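Local coordinates for hypothetical protein (Bacteroides caccae, PDB 4M8R) that is of unknown function but combines an N-terminal immunoglobulin-like domain with a WD40-like domain of the beta-propeller clan, at residues A[151-156]-A[257-262]; A[174-179]-A[194-199]; A[47-52]-A[59-64]; A[87-92]-A[103-108]. One frame throughout, in Å; residues are numbered along the deposited sequence.

Contact 1. Residues A[151-156]-A[257-262]; sequences DFRSVV and FGDYPG
R153 reaches across to two acceptors with a single nitrogen. Its NH1 forms a salt bridge with D259 OD1 at 3.0 Å. The same NH1 of R153 donates to the backbone oxygen F257 O at 3.2 Å. Both acceptors sit at the guanidinium edge, near its plane. The carboxylate of D259 stands almost upright to that plane, at 83°, and OD1 is met from above its own plane. G258 O lies over one guanidinium face. Next along, S154 CB touches G258 O at 3.2 Å, and S154 OG packs against P261 CD at 3.4 Å. V156 CG1 rests on P261 CG at 3.7 Å. A bend at chi3 (60°) of R153 turns its guanidinium toward segment 257-262. R153 NH2 donates to Q174 OE1, which helps fix its rotation. Farther out, V156 and P261 both touch I201, and G262 bonds to the backbone of strand 196-201. This joins the first strand of one four-stranded antiparallel sheet to the lead-in of strand 262-264, an arrangement consistent with a beta-propeller.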
loop_
_atom_site.group_PDB
_atom_site.type_symbol
_atom_site.label_atom_id
_atom_site.label_comp_id
_atom_site.label_asym_id
_atom_site.label_seq_id
_atom_site.Cartn_x
_atom_site.Cartn_y
_atom_site.Cartn_z
ATOM N N ASP A 151 -38.596 10.881 7.022
ATOM C CA ASP A 151 -38.461 9.745 7.934
ATOM C C ASP A 151 -37.046 9.143 7.935
ATOM O O ASP A 151 -36.848 8.037 8.448
ATOM C CB ASP A 151 -39.492 8.661 7.574
ATOM C CG ASP A 151 -39.374 8.180 6.124
ATOM O OD1 ASP A 151 -38.992 8.986 5.240
ATOM O OD2 ASP A 151 -39.674 6.995 5.868
ATOM N N PHE A 152 -36.076 9.871 7.375
ATOM C CA PHE A 152 -34.693 9.400 7.259
ATOM C C PHE A 152 -34.196 8.900 8.605
ATOM O O PHE A 152 -34.309 9.588 9.614
ATOM C CB PHE A 152 -33.792 10.526 6.732
ATOM C CG PHE A 152 -32.493 10.061 6.114
ATOM C CD1 PHE A 152 -32.440 8.954 5.274
ATOM C CD2 PHE A 152 -31.324 10.784 6.322
ATOM C CE1 PHE A 152 -31.248 8.557 4.695
ATOM C CE2 PHE A 152 -30.129 10.395 5.739
ATOM C CZ PHE A 152 -30.092 9.279 4.925
ATOM N N ARG A 153 -33.631 7.699 8.598
ATOM C CA ARG A 153 -33.473 6.902 9.804
ATOM C C ARG A 153 -32.164 6.125 9.758
ATOM O O ARG A 153 -31.672 5.813 8.679
ATOM C CB ARG A 153 -34.638 5.924 9.850
ATOM C CG ARG A 153 -34.998 5.375 11.208
ATOM C CD ARG A 153 -36.353 4.689 11.124
ATOM N NE ARG A 153 -36.341 3.580 10.164
ATOM C CZ ARG A 153 -36.481 2.289 10.472
ATOM N NH1 ARG A 153 -36.662 1.890 11.731
ATOM N NH2 ARG A 153 -36.451 1.381 9.505
ATOM N N SER A 154 -31.613 5.803 10.926
ATOM C CA SER A 154 -30.427 4.951 11.022
ATOM C C SER A 154 -29.276 5.549 10.221
ATOM O O SER A 154 -28.630 4.876 9.416
ATOM C CB SER A 154 -30.752 3.538 10.526
ATOM O OG SER A 154 -29.711 2.637 10.844
ATOM N N VAL A 155 -29.025 6.825 10.462
ATOM C CA VAL A 155 -28.134 7.600 9.618
ATOM C C VAL A 155 -26.671 7.320 9.939
ATOM O O VAL A 155 -26.255 7.382 11.094
ATOM C CB VAL A 155 -28.435 9.099 9.745
ATOM C CG1 VAL A 155 -27.519 9.904 8.841
ATOM C CG2 VAL A 155 -29.895 9.355 9.396
ATOM N N VAL A 156 -25.902 7.020 8.898
ATOM C CA VAL A 156 -24.495 6.665 9.027
ATOM C C VAL A 156 -23.696 7.267 7.884
ATOM O O VAL A 156 -24.262 7.767 6.914
ATOM C CB VAL A 156 -24.297 5.137 8.999
ATOM C CG1 VAL A 156 -24.992 4.490 10.181
ATOM C CG2 VAL A 156 -24.813 4.541 7.696
ATOM N N PHE A 257 -37.201 -3.408 13.598
ATOM C CA PHE A 257 -35.771 -3.239 13.339
ATOM C C PHE A 257 -35.483 -1.948 12.585
ATOM O O PHE A 257 -36.383 -1.329 12.014
ATOM C CB PHE A 257 -35.252 -4.402 12.490
ATOM C CG PHE A 257 -35.487 -5.756 13.094
ATOM C CD1 PHE A 257 -36.743 -6.344 13.040
ATOM C CD2 PHE A 257 -34.451 -6.451 13.697
ATOM C CE1 PHE A 257 -36.965 -7.594 13.589
ATOM C CE2 PHE A 257 -34.667 -7.705 14.247
ATOM C CZ PHE A 257 -35.924 -8.277 14.192
ATOM N N GLY A 258 -34.214 -1.556 12.581
ATOM C CA GLY A 258 -33.742 -0.466 11.729
ATOM C C GLY A 258 -33.667 0.912 12.360
ATOM O O GLY A 258 -33.271 1.870 11.698
ATOM N N ASP A 259 -34.038 1.031 13.633
ATOM C CA ASP A 259 -33.935 2.316 14.322
ATOM C C ASP A 259 -32.475 2.685 14.565
ATOM O O ASP A 259 -32.121 3.864 14.582
ATOM C CB ASP A 259 -34.718 2.288 15.633
ATOM C CG ASP A 259 -36.217 2.224 15.407
ATOM O OD1 ASP A 259 -36.717 2.992 14.555
ATOM O OD2 ASP A 259 -36.888 1.404 16.072
ATOM N N TYR A 260 -31.637 1.668 14.748
ATOM C CA TYR A 260 -30.204 1.859 14.903
ATOM C C TYR A 260 -29.431 0.939 13.965
ATOM O O TYR A 260 -29.879 -0.161 13.667
ATOM C CB TYR A 260 -29.786 1.607 16.353
ATOM C CG TYR A 260 -30.414 2.580 17.316
ATOM C CD1 TYR A 260 -29.875 3.851 17.503
ATOM C CD2 TYR A 260 -31.567 2.240 18.026
ATOM C CE1 TYR A 260 -30.457 4.752 18.377
ATOM C CE2 TYR A 260 -32.153 3.134 18.902
ATOM C CZ TYR A 260 -31.596 4.387 19.074
ATOM O OH TYR A 260 -32.176 5.271 19.946
ATOM N N PRO A 261 -28.264 1.398 13.492
ATOM C CA PRO A 261 -27.463 0.543 12.626
ATOM C C PRO A 261 -26.935 -0.697 13.344
ATOM O O PRO A 261 -26.566 -0.639 14.519
ATOM C CB PRO A 261 -26.300 1.447 12.192
ATOM C CG PRO A 261 -26.315 2.619 13.105
ATOM C CD PRO A 261 -27.710 2.756 13.622
ATOM N N GLY A 262 -26.921 -1.816 12.630
ATOM C CA GLY A 262 -26.259 -3.009 13.114
ATOM C C GLY A 262 -24.755 -2.835 13.029
ATOM O O GLY A 262 -24.257 -1.913 12.374
#

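Contact 2. Residues A[174-179]-A[194-199]; sequences QQPFFL and YNTLAL
Q174 and N195 are the nearest backbone neighbours, with CA atoms 5.0 Å apart. The touching parts, 174-176 and 194-199, run at 61° to each other, so the segments meet at one end instead of pairing along their length. Beyond T196 the chain turns a corner at L197. Q174 O is the shared acceptor. T196 OG1 donates to Q174 O at 2.9 Å, from above the carbonyl plane. T196 N adds a weak bond to Q174 O at 2.8 Å, with a poor N-H angle of 125°. N195 CA also brings a C-H to this oxygen. The return bond runs from Q174 N to N195 OD1 at 2.9 Å, in the carbonyl plane of the side-chain amide. N195 places its CG anti to the backbone N (chi1 -172°), which swings OD1 back to Q174.

Strand 173-180 belongs to one antiparallel sheet and strand 196-201 to the next sheet, consistent with successive blades of a beta-propeller. A side-chain amide and a threonine hydroxyl help to join the two sheets here. T196 OG1 has a second partner in Q211 NE2. The amide of Q174 turns off to other partners; NE2 donates to E169 OE1, and OE1 takes the R153 bond of contact 1. P176 crosses T196 at a slant: P176 CD touches T196 OG1 at 3.6 Å, and P176 CB meets L199 CD2 at 4.1 Å.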
loop_
_atom_site.group_PDB
_atom_site.type_symbol
_atom_site.label_atom_id
_atom_site.label_comp_id
_atom_site.label_asym_id
_atom_site.label_seq_id
_atom_site.Cartn_x
_atom_site.Cartn_y
_atom_site.Cartn_z
ATOM N N GLN A 174 -38.951 -0.030 3.496
ATOM C CA GLN A 174 -37.727 0.633 3.930
ATOM C C GLN A 174 -36.600 0.325 2.947
ATOM O O GLN A 174 -36.347 -0.842 2.630
ATOM C CB GLN A 174 -37.343 0.175 5.347
ATOM C CG GLN A 174 -38.243 0.724 6.445
ATOM C CD GLN A 174 -38.064 2.225 6.650
ATOM O OE1 GLN A 174 -36.984 2.687 7.014
ATOM N NE2 GLN A 174 -39.127 2.988 6.432
ATOM N N GLN A 175 -35.934 1.377 2.474
ATOM C CA GLN A 175 -34.855 1.255 1.498
ATOM C C GLN A 175 -33.703 2.197 1.822
ATOM O O GLN A 175 -33.908 3.254 2.418
ATOM C CB GLN A 175 -35.365 1.587 0.102
ATOM C CG GLN A 175 -36.492 0.692 -0.374
ATOM C CD GLN A 175 -36.620 0.699 -1.886
ATOM O OE1 GLN A 175 -35.662 0.391 -2.596
ATOM N NE2 GLN A 175 -37.809 1.027 -2.386
ATOM N N PRO A 176 -32.480 1.822 1.417
ATOM C CA PRO A 176 -31.324 2.668 1.671
ATOM C C PRO A 176 -31.180 3.807 0.665
ATOM O O PRO A 176 -31.356 3.597 -0.541
ATOM C CB PRO A 176 -30.150 1.699 1.552
ATOM C CG PRO A 176 -30.627 0.658 0.612
ATOM C CD PRO A 176 -32.093 0.511 0.872
ATOM N N PHE A 177 -30.848 4.990 1.181
ATOM C CA PHE A 177 -30.568 6.172 0.370
ATOM C C PHE A 177 -29.272 6.842 0.793
ATOM O O PHE A 177 -28.863 6.740 1.944
ATOM C CB PHE A 177 -31.694 7.183 0.519
ATOM C CG PHE A 177 -32.965 6.753 -0.127
ATOM C CD1 PHE A 177 -33.220 7.075 -1.450
ATOM C CD2 PHE A 177 -33.898 6.017 0.580
ATOM C CE1 PHE A 177 -34.393 6.677 -2.056
ATOM C CE2 PHE A 177 -35.068 5.613 -0.021
ATOM C CZ PHE A 177 -35.318 5.944 -1.340
ATOM N N PHE A 178 -28.654 7.545 -0.151
ATOM C CA PHE A 178 -27.490 8.376 0.114
ATOM C C PHE A 178 -27.857 9.833 -0.139
ATOM O O PHE A 178 -28.318 10.177 -1.227
ATOM C CB PHE A 178 -26.339 7.966 -0.805
ATOM C CG PHE A 178 -25.133 8.870 -0.727
ATOM C CD1 PHE A 178 -24.275 8.813 0.363
ATOM C CD2 PHE A 178 -24.845 9.755 -1.753
ATOM C CE1 PHE A 178 -23.167 9.635 0.435
ATOM C CE2 PHE A 178 -23.732 10.577 -1.689
ATOM C CZ PHE A 178 -22.891 10.520 -0.596
ATOM N N LEU A 179 -27.684 10.675 0.880
ATOM C CA LEU A 179 -27.835 12.117 0.725
ATOM C C LEU A 179 -26.469 12.723 0.444
ATOM O O LEU A 179 -25.590 12.653 1.288
ATOM C CB LEU A 179 -28.421 12.748 1.990
ATOM C CG LEU A 179 -28.388 14.279 2.008
ATOM C CD1 LEU A 179 -29.254 14.846 0.892
ATOM C CD2 LEU A 179 -28.831 14.804 3.362
ATOM N N TYR A 194 -36.760 -4.000 -2.173
ATOM C CA TYR A 194 -36.863 -4.994 -1.109
ATOM C C TYR A 194 -36.801 -4.287 0.236
ATOM O O TYR A 194 -36.003 -3.374 0.427
ATOM C CB TYR A 194 -35.739 -6.034 -1.217
ATOM C CG TYR A 194 -35.750 -6.894 -2.481
ATOM C CD1 TYR A 194 -36.939 -7.180 -3.159
ATOM C CD2 TYR A 194 -34.569 -7.456 -2.978
ATOM C CE1 TYR A 194 -36.946 -7.972 -4.299
ATOM C CE2 TYR A 194 -34.571 -8.256 -4.116
ATOM C CZ TYR A 194 -35.764 -8.511 -4.774
ATOM O OH TYR A 194 -35.793 -9.296 -5.909
ATOM N N ASN A 195 -37.646 -4.712 1.167
ATOM C CA ASN A 195 -37.680 -4.110 2.492
ATOM C C ASN A 195 -36.371 -4.351 3.229
ATOM O O ASN A 195 -35.812 -5.446 3.178
ATOM C CB ASN A 195 -38.847 -4.669 3.310
ATOM C CG ASN A 195 -39.045 -3.936 4.626
ATOM O OD1 ASN A 195 -39.162 -2.712 4.654
ATOM N ND2 ASN A 195 -39.067 -4.683 5.722
ATOM N N THR A 196 -35.898 -3.320 3.916
ATOM C CA THR A 196 -34.614 -3.353 4.591
ATOM C C THR A 196 -34.794 -3.334 6.110
ATOM O O THR A 196 -35.283 -2.354 6.670
ATOM C CB THR A 196 -33.771 -2.144 4.156
ATOM O OG1 THR A 196 -33.768 -2.061 2.724
ATOM C CG2 THR A 196 -32.340 -2.262 4.666
ATOM N N LEU A 197 -34.386 -4.418 6.765
ATOM C CA LEU A 197 -34.391 -4.497 8.222
ATOM C C LEU A 197 -33.478 -3.471 8.868
ATOM O O LEU A 197 -33.843 -2.867 9.873
ATOM C CB LEU A 197 -33.914 -5.872 8.697
ATOM C CG LEU A 197 -34.875 -7.047 8.689
ATOM C CD1 LEU A 197 -34.199 -8.226 9.377
ATOM C CD2 LEU A 197 -36.181 -6.702 9.387
ATOM N N ALA A 198 -32.276 -3.309 8.316
ATOM C CA ALA A 198 -31.246 -2.494 8.949
ATOM C C ALA A 198 -30.053 -2.274 8.043
ATOM O O ALA A 198 -29.751 -3.105 7.196
ATOM C CB ALA A 198 -30.772 -3.162 10.234
ATOM N N LEU A 199 -29.387 -1.138 8.221
ATOM C CA LEU A 199 -28.056 -0.949 7.679
ATOM C C LEU A 199 -27.083 -1.556 8.671
ATOM O O LEU A 199 -27.369 -1.634 9.868
ATOM C CB LEU A 199 -27.741 0.529 7.508
ATOM C CG LEU A 199 -28.569 1.286 6.477
ATOM C CD1 LEU A 199 -28.076 2.723 6.395
ATOM C CD2 LEU A 199 -28.492 0.614 5.115
#

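Contact 3. Residues A[47-52]-A[59-64]; sequences DFRWDL and EGYLGP. With PO4 (phosphate ion), chain C.
F48 pairs with L62 and W50 with G60 in antiparallel hydrogen-bonded pairs, flanking the non-hydrogen-bonded pair R49-Y61; the strand axes run at 175°. The indole of W50 lies over G60. G60 CA is 3.7 Å from the centroid of the W50 five-membered ring, a CH-pi contact over the face. W50 holds CG between its backbone N and carbonyl carbon (chi1 68°), which folds the ring back across the neighbouring strand. L62 CB meets the ring edge at W50 CZ3, 3.7 Å away. The two strands form a beta hairpin in the sheet of the N-terminal Ig-like domain. On the face of R49 and Y61, R49 CD passes E59 OE2 at 3.3 Å. The salt bridge R49 NE to E59 OE1 is long at 3.6 Å, with the oxygen well out of the guanidinium plane. The tip of R49 holds a phosphate ion, probably from the crystallisation liquor. R49 NH1 donates to phosphate O3 at 2.8 Å and R49 NH2 to phosphate O2 at 3.0 Å, both nearly straight. R213 of the second subunit also binds this ion. Y61 OH turns back within its own segment and accepts the N-H of E59 N at 3.0 Å.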
loop_
_atom_site.group_PDB
_atom_site.type_symbol
_atom_site.label_atom_id
_atom_site.label_comp_id
_atom_site.label_asym_id
_atom_site.label_seq_id
_atom_site.Cartn_x
_atom_site.Cartn_y
_atom_site.Cartn_z
ATOM N N ASP A 47 -13.589 12.818 -20.111
ATOM C CA ASP A 47 -12.236 12.367 -19.793
ATOM C C ASP A 47 -11.541 13.490 -19.021
ATOM O O ASP A 47 -11.558 14.640 -19.448
ATOM C CB ASP A 47 -11.443 12.025 -21.064
ATOM C CG ASP A 47 -11.771 10.625 -21.625
ATOM O OD1 ASP A 47 -12.664 9.921 -21.094
ATOM O OD2 ASP A 47 -11.119 10.220 -22.614
ATOM N N PHE A 48 -10.934 13.150 -17.887
ATOM C CA PHE A 48 -10.284 14.125 -17.012
ATOM C C PHE A 48 -8.765 13.982 -17.058
ATOM O O PHE A 48 -8.244 12.868 -17.086
ATOM C CB PHE A 48 -10.742 13.924 -15.562
ATOM C CG PHE A 48 -12.218 14.131 -15.349
ATOM C CD1 PHE A 48 -13.127 13.135 -15.673
ATOM C CD2 PHE A 48 -12.690 15.299 -14.785
ATOM C CE1 PHE A 48 -14.481 13.316 -15.462
ATOM C CE2 PHE A 48 -14.041 15.489 -14.575
ATOM C CZ PHE A 48 -14.939 14.499 -14.919
ATOM N N ARG A 49 -8.070 15.115 -17.045
ATOM C CA ARG A 49 -6.613 15.149 -16.912
ATOM C C ARG A 49 -6.238 16.207 -15.884
ATOM O O ARG A 49 -6.666 17.347 -16.001
ATOM C CB ARG A 49 -5.970 15.494 -18.246
ATOM C CG ARG A 49 -4.447 15.420 -18.237
ATOM C CD ARG A 49 -3.843 16.330 -19.297
ATOM N NE ARG A 49 -4.053 17.743 -18.979
ATOM C CZ ARG A 49 -3.740 18.756 -19.782
ATOM N NH1 ARG A 49 -3.187 18.534 -20.972
ATOM N NH2 ARG A 49 -3.988 20.000 -19.394
ATOM N N TRP A 50 -5.452 15.833 -14.879
ATOM C CA TRP A 50 -5.072 16.780 -13.832
ATOM C C TRP A 50 -3.626 16.659 -13.354
ATOM O O TRP A 50 -3.004 15.610 -13.470
ATOM C CB TRP A 50 -6.019 16.663 -12.637
ATOM C CG TRP A 50 -5.925 15.375 -11.878
ATOM C CD1 TRP A 50 -5.003 15.052 -10.934
ATOM C CD2 TRP A 50 -6.814 14.257 -11.970
ATOM N NE1 TRP A 50 -5.250 13.797 -10.440
ATOM C CE2 TRP A 50 -6.357 13.286 -11.055
ATOM C CE3 TRP A 50 -7.954 13.981 -12.736
ATOM C CZ2 TRP A 50 -6.994 12.049 -10.885
ATOM C CZ3 TRP A 50 -8.590 12.745 -12.569
ATOM C CH2 TRP A 50 -8.102 11.797 -11.648
ATOM N N ASP A 51 -3.116 17.761 -12.808
ATOM C CA ASP A 51 -1.799 17.820 -12.175
ATOM C C ASP A 51 -1.969 18.387 -10.772
ATOM O O ASP A 51 -2.290 19.563 -10.628
ATOM C CB ASP A 51 -0.879 18.736 -12.981
ATOM C CG ASP A 51 -0.787 18.332 -14.435
ATOM O OD1 ASP A 51 -0.167 17.279 -14.709
ATOM O OD2 ASP A 51 -1.335 19.059 -15.297
ATOM N N LEU A 52 -1.767 17.569 -9.741
ATOM C CA LEU A 52 -1.991 18.020 -8.358
ATOM C C LEU A 52 -1.000 19.103 -7.922
ATOM O O LEU A 52 -1.401 20.120 -7.348
ATOM C CB LEU A 52 -1.950 16.843 -7.381
ATOM C CG LEU A 52 -3.080 15.817 -7.500
ATOM C CD1 LEU A 52 -2.980 14.773 -6.394
ATOM C CD2 LEU A 52 -4.445 16.488 -7.458
ATOM N N GLU A 59 0.609 12.106 -15.463
ATOM C CA GLU A 59 -0.348 12.974 -14.787
ATOM C C GLU A 59 -1.430 12.112 -14.121
ATOM O O GLU A 59 -1.286 10.898 -14.013
ATOM C CB GLU A 59 -0.984 13.931 -15.795
ATOM C CG GLU A 59 0.019 14.669 -16.659
ATOM C CD GLU A 59 -0.659 15.625 -17.605
ATOM O OE1 GLU A 59 -1.100 16.701 -17.153
ATOM O OE2 GLU A 59 -0.756 15.295 -18.802
ATOM N N GLY A 60 -2.497 12.747 -13.659
ATOM C CA GLY A 60 -3.682 12.036 -13.196
ATOM C C GLY A 60 -4.712 11.963 -14.312
ATOM O O GLY A 60 -4.951 12.959 -14.996
ATOM N N TYR A 61 -5.313 10.786 -14.494
ATOM C CA TYR A 61 -6.249 10.544 -15.596
ATOM C C TYR A 61 -7.499 9.844 -15.117
ATOM O O TYR A 61 -7.453 9.061 -14.188
ATOM C CB TYR A 61 -5.602 9.674 -16.672
ATOM C CG TYR A 61 -4.216 10.114 -17.059
ATOM C CD1 TYR A 61 -4.026 11.235 -17.852
ATOM C CD2 TYR A 61 -3.093 9.417 -16.625
ATOM C CE1 TYR A 61 -2.752 11.650 -18.218
ATOM C CE2 TYR A 61 -1.814 9.823 -16.984
ATOM C CZ TYR A 61 -1.652 10.941 -17.780
ATOM O OH TYR A 61 -0.389 11.351 -18.141
ATOM N N LEU A 62 -8.617 10.128 -15.765
ATOM C CA LEU A 62 -9.867 9.437 -15.487
ATOM C C LEU A 62 -10.747 9.516 -16.724
ATOM O O LEU A 62 -10.798 10.550 -17.381
ATOM C CB LEU A 62 -10.570 10.074 -14.291
ATOM C CG LEU A 62 -11.767 9.317 -13.717
ATOM C CD1 LEU A 62 -11.354 7.940 -13.209
ATOM C CD2 LEU A 62 -12.405 10.144 -12.606
ATOM N N GLY A 63 -11.426 8.421 -17.044
ATOM C CA GLY A 63 -12.282 8.377 -18.223
ATOM C C GLY A 63 -12.482 6.967 -18.753
ATOM O O GLY A 63 -11.584 6.133 -18.635
ATOM N N PRO A 64 -13.666 6.680 -19.336
ATOM C CA PRO A 64 -14.807 7.569 -19.521
ATOM C C PRO A 64 -15.689 7.614 -18.273
ATOM O O PRO A 64 -15.913 6.601 -17.619
ATOM C CB PRO A 64 -15.560 6.909 -20.667
ATOM C CG PRO A 64 -15.335 5.443 -20.439
ATOM C CD PRO A 64 -13.996 5.302 -19.748
HETATM P P PO4 C . -3.317 22.062 -22.479
HETATM O O1 PO4 C . -4.758 22.003 -22.951
HETATM O O2 PO4 C . -3.262 22.459 -21.026
HETATM O O3 PO4 C . -2.679 20.713 -22.638
HETATM O O4 PO4 C . -2.549 23.033 -23.334
#

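Contact 4. Residues A[87-92]-A[103-108]; sequences ESRVEI and LGKVLL. With PO4 (phosphate ion), chain D.
K105 and R89 meet across a beta hairpin of the Ig-like domain, whose strands 88-92 and 103-108 run antiparallel. A classic beta bulge, with L103 and G104 both facing I92, interrupts the regular pairing. K105 starts with CB near V90 O. K105 CG then passes E91 CG at 4.2 Å. K105 CD lies 3.7 Å from R89 NH2. A bend at chi3 (-68°) carries CE and NZ to a phosphate ion, probably from the crystallisation liquor. K105 NZ donates to phosphate O2 and O4, each at 2.8 Å. R89 NH2 donates to the same O2 at 2.8 Å, so one phosphate oxygen is gripped from both strands. R213 and N238 of the second subunit also bind this ion. The face of V90, V106 and L108 is largely apolar and mostly buried. There V90 CB touches V106 CG2 at 3.9 Å, and V90 CG2 packs on L108 CB at 3.7 Å. Back on the face of R89 and K105, L107 CD1 leans against S88 O at 3.4 Å.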
loop_
_atom_site.group_PDB
_atom_site.type_symbol
_atom_site.label_atom_id
_atom_site.label_comp_id
_atom_site.label_asym_id
_atom_site.label_seq_id
_atom_site.Cartn_x
_atom_site.Cartn_y
_atom_site.Cartn_z
ATOM N N GLU A 87 -8.994 19.907 -9.907
ATOM C CA GLU A 87 -9.026 20.813 -11.046
ATOM C C GLU A 87 -8.513 20.074 -12.269
ATOM O O GLU A 87 -7.405 19.559 -12.255
ATOM C CB GLU A 87 -8.182 22.055 -10.795
ATOM C CG GLU A 87 -8.054 22.958 -12.014
ATOM C CD GLU A 87 -7.344 24.253 -11.700
ATOM O OE1 GLU A 87 -7.744 24.927 -10.730
ATOM O OE2 GLU A 87 -6.399 24.609 -12.436
ATOM N N SER A 88 -9.321 20.031 -13.322
ATOM C CA SER A 88 -9.049 19.159 -14.456
ATOM C C SER A 88 -9.340 19.802 -15.795
ATOM O O SER A 88 -10.289 20.573 -15.935
ATOM C CB SER A 88 -9.917 17.908 -14.354
ATOM O OG SER A 88 -9.556 17.127 -13.237
ATOM N N ARG A 89 -8.521 19.453 -16.777
ATOM C CA ARG A 89 -8.888 19.590 -18.178
ATOM C C ARG A 89 -9.891 18.477 -18.478
ATOM O O ARG A 89 -9.563 17.290 -18.354
ATOM C CB ARG A 89 -7.655 19.439 -19.076
ATOM C CG ARG A 89 -7.942 19.140 -20.541
ATOM C CD ARG A 89 -6.640 18.905 -21.290
ATOM N NE ARG A 89 -6.824 18.638 -22.720
ATOM C CZ ARG A 89 -6.972 17.430 -23.268
ATOM N NH1 ARG A 89 -6.973 16.326 -22.526
ATOM N NH2 ARG A 89 -7.119 17.328 -24.583
ATOM N N VAL A 90 -11.105 18.865 -18.858
ATOM C CA VAL A 90 -12.168 17.905 -19.136
ATOM C C VAL A 90 -12.513 17.944 -20.616
ATOM O O VAL A 90 -12.892 18.995 -21.134
ATOM C CB VAL A 90 -13.434 18.214 -18.320
ATOM C CG1 VAL A 90 -14.535 17.206 -18.628
ATOM C CG2 VAL A 90 -13.111 18.213 -16.834
ATOM N N GLU A 91 -12.380 16.803 -21.287
ATOM C CA GLU A 91 -12.821 16.682 -22.666
ATOM C C GLU A 91 -14.175 15.991 -22.680
ATOM O O GLU A 91 -14.367 14.973 -22.007
ATOM C CB GLU A 91 -11.817 15.900 -23.506
ATOM C CG GLU A 91 -12.150 15.914 -24.992
ATOM C CD GLU A 91 -10.982 15.536 -25.882
ATOM O OE1 GLU A 91 -9.949 15.042 -25.368
ATOM O OE2 GLU A 91 -11.106 15.727 -27.112
ATOM N N ILE A 92 -15.102 16.564 -23.448
ATOM C CA ILE A 92 -16.496 16.143 -23.473
ATOM C C ILE A 92 -16.793 15.437 -24.790
ATOM O O ILE A 92 -16.590 16.005 -25.864
ATOM C CB ILE A 92 -17.422 17.362 -23.303
ATOM C CG1 ILE A 92 -17.110 18.069 -21.984
ATOM C CG2 ILE A 92 -18.887 16.950 -23.331
ATOM C CD1 ILE A 92 -17.761 19.425 -21.844
ATOM N N LEU A 103 -16.615 16.865 -28.554
ATOM C CA LEU A 103 -17.410 18.076 -28.725
ATOM C C LEU A 103 -16.625 19.310 -28.314
ATOM O O LEU A 103 -16.806 20.382 -28.886
ATOM C CB LEU A 103 -18.688 17.986 -27.897
ATOM C CG LEU A 103 -19.647 16.859 -28.286
ATOM C CD1 LEU A 103 -20.716 16.702 -27.213
ATOM C CD2 LEU A 103 -20.280 17.100 -29.646
ATOM N N GLY A 104 -15.768 19.167 -27.306
ATOM C CA GLY A 104 -14.966 20.283 -26.822
ATOM C C GLY A 104 -14.340 20.024 -25.469
ATOM O O GLY A 104 -14.476 18.934 -24.910
ATOM N N LYS A 105 -13.668 21.041 -24.942
ATOM C CA LYS A 105 -12.954 20.934 -23.678
ATOM C C LYS A 105 -13.318 22.079 -22.758
ATOM O O LYS A 105 -13.636 23.176 -23.214
ATOM C CB LYS A 105 -11.455 20.972 -23.925
ATOM C CG LYS A 105 -10.966 19.929 -24.913
ATOM C CD LYS A 105 -9.486 20.095 -25.208
ATOM C CE LYS A 105 -9.207 21.372 -25.981
ATOM N NZ LYS A 105 -7.782 21.463 -26.393
ATOM N N VAL A 106 -13.274 21.814 -21.460
ATOM C CA VAL A 106 -13.443 22.851 -20.458
ATOM C C VAL A 106 -12.438 22.637 -19.353
ATOM O O VAL A 106 -11.884 21.552 -19.213
ATOM C CB VAL A 106 -14.862 22.866 -19.853
ATOM C CG1 VAL A 106 -15.890 23.209 -20.917
ATOM C CG2 VAL A 106 -15.204 21.536 -19.196
ATOM N N LEU A 107 -12.185 23.692 -18.590
ATOM C CA LEU A 107 -11.374 23.596 -17.390
ATOM C C LEU A 107 -12.339 23.564 -16.215
ATOM O O LEU A 107 -13.115 24.503 -16.012
ATOM C CB LEU A 107 -10.426 24.788 -17.291
ATOM C CG LEU A 107 -9.475 24.826 -16.090
ATOM C CD1 LEU A 107 -8.626 23.567 -16.011
ATOM C CD2 LEU A 107 -8.583 26.057 -16.167
ATOM N N LEU A 108 -12.314 22.470 -15.463
ATOM C CA LEU A 108 -13.233 22.273 -14.345
ATOM C C LEU A 108 -12.514 22.583 -13.041
ATOM O O LEU A 108 -11.499 21.962 -12.729
ATOM C CB LEU A 108 -13.741 20.828 -14.330
ATOM C CG LEU A 108 -14.770 20.453 -13.261
ATOM C CD1 LEU A 108 -16.045 21.267 -13.411
ATOM C CD2 LEU A 108 -15.073 18.970 -13.342
HETATM P P PO4 D . -6.293 18.849 -27.902
HETATM O O1 PO4 D . -7.175 17.648 -28.145
HETATM O O2 PO4 D . -6.206 19.169 -26.428
HETATM O O3 PO4 D . -4.897 18.599 -28.417
HETATM O O4 PO4 D . -6.919 20.015 -28.622
#

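Overall arrangement
The contacts form two pairs in two domains. Contacts 1 and 2 lie in the WD40-like domain, with centres about 9 Å apart. Contact 2 is nested within the loop closed by contact 1, and a side-chain bond and a backbone bond link them. Contacts 3 and 4 lie in one sheet of the Ig-like domain, where strands 43-50 and 88-96 are neighbours. All four are partly buried. The first pair sits deeper in the chain and is not touched by other subunits. Isolated polar bonds and small apolar patches hold it. The second pair has regular backbone pairing. It lies at the interface with the second subunit, and R49, R89 and K105 help hold phosphate ions there.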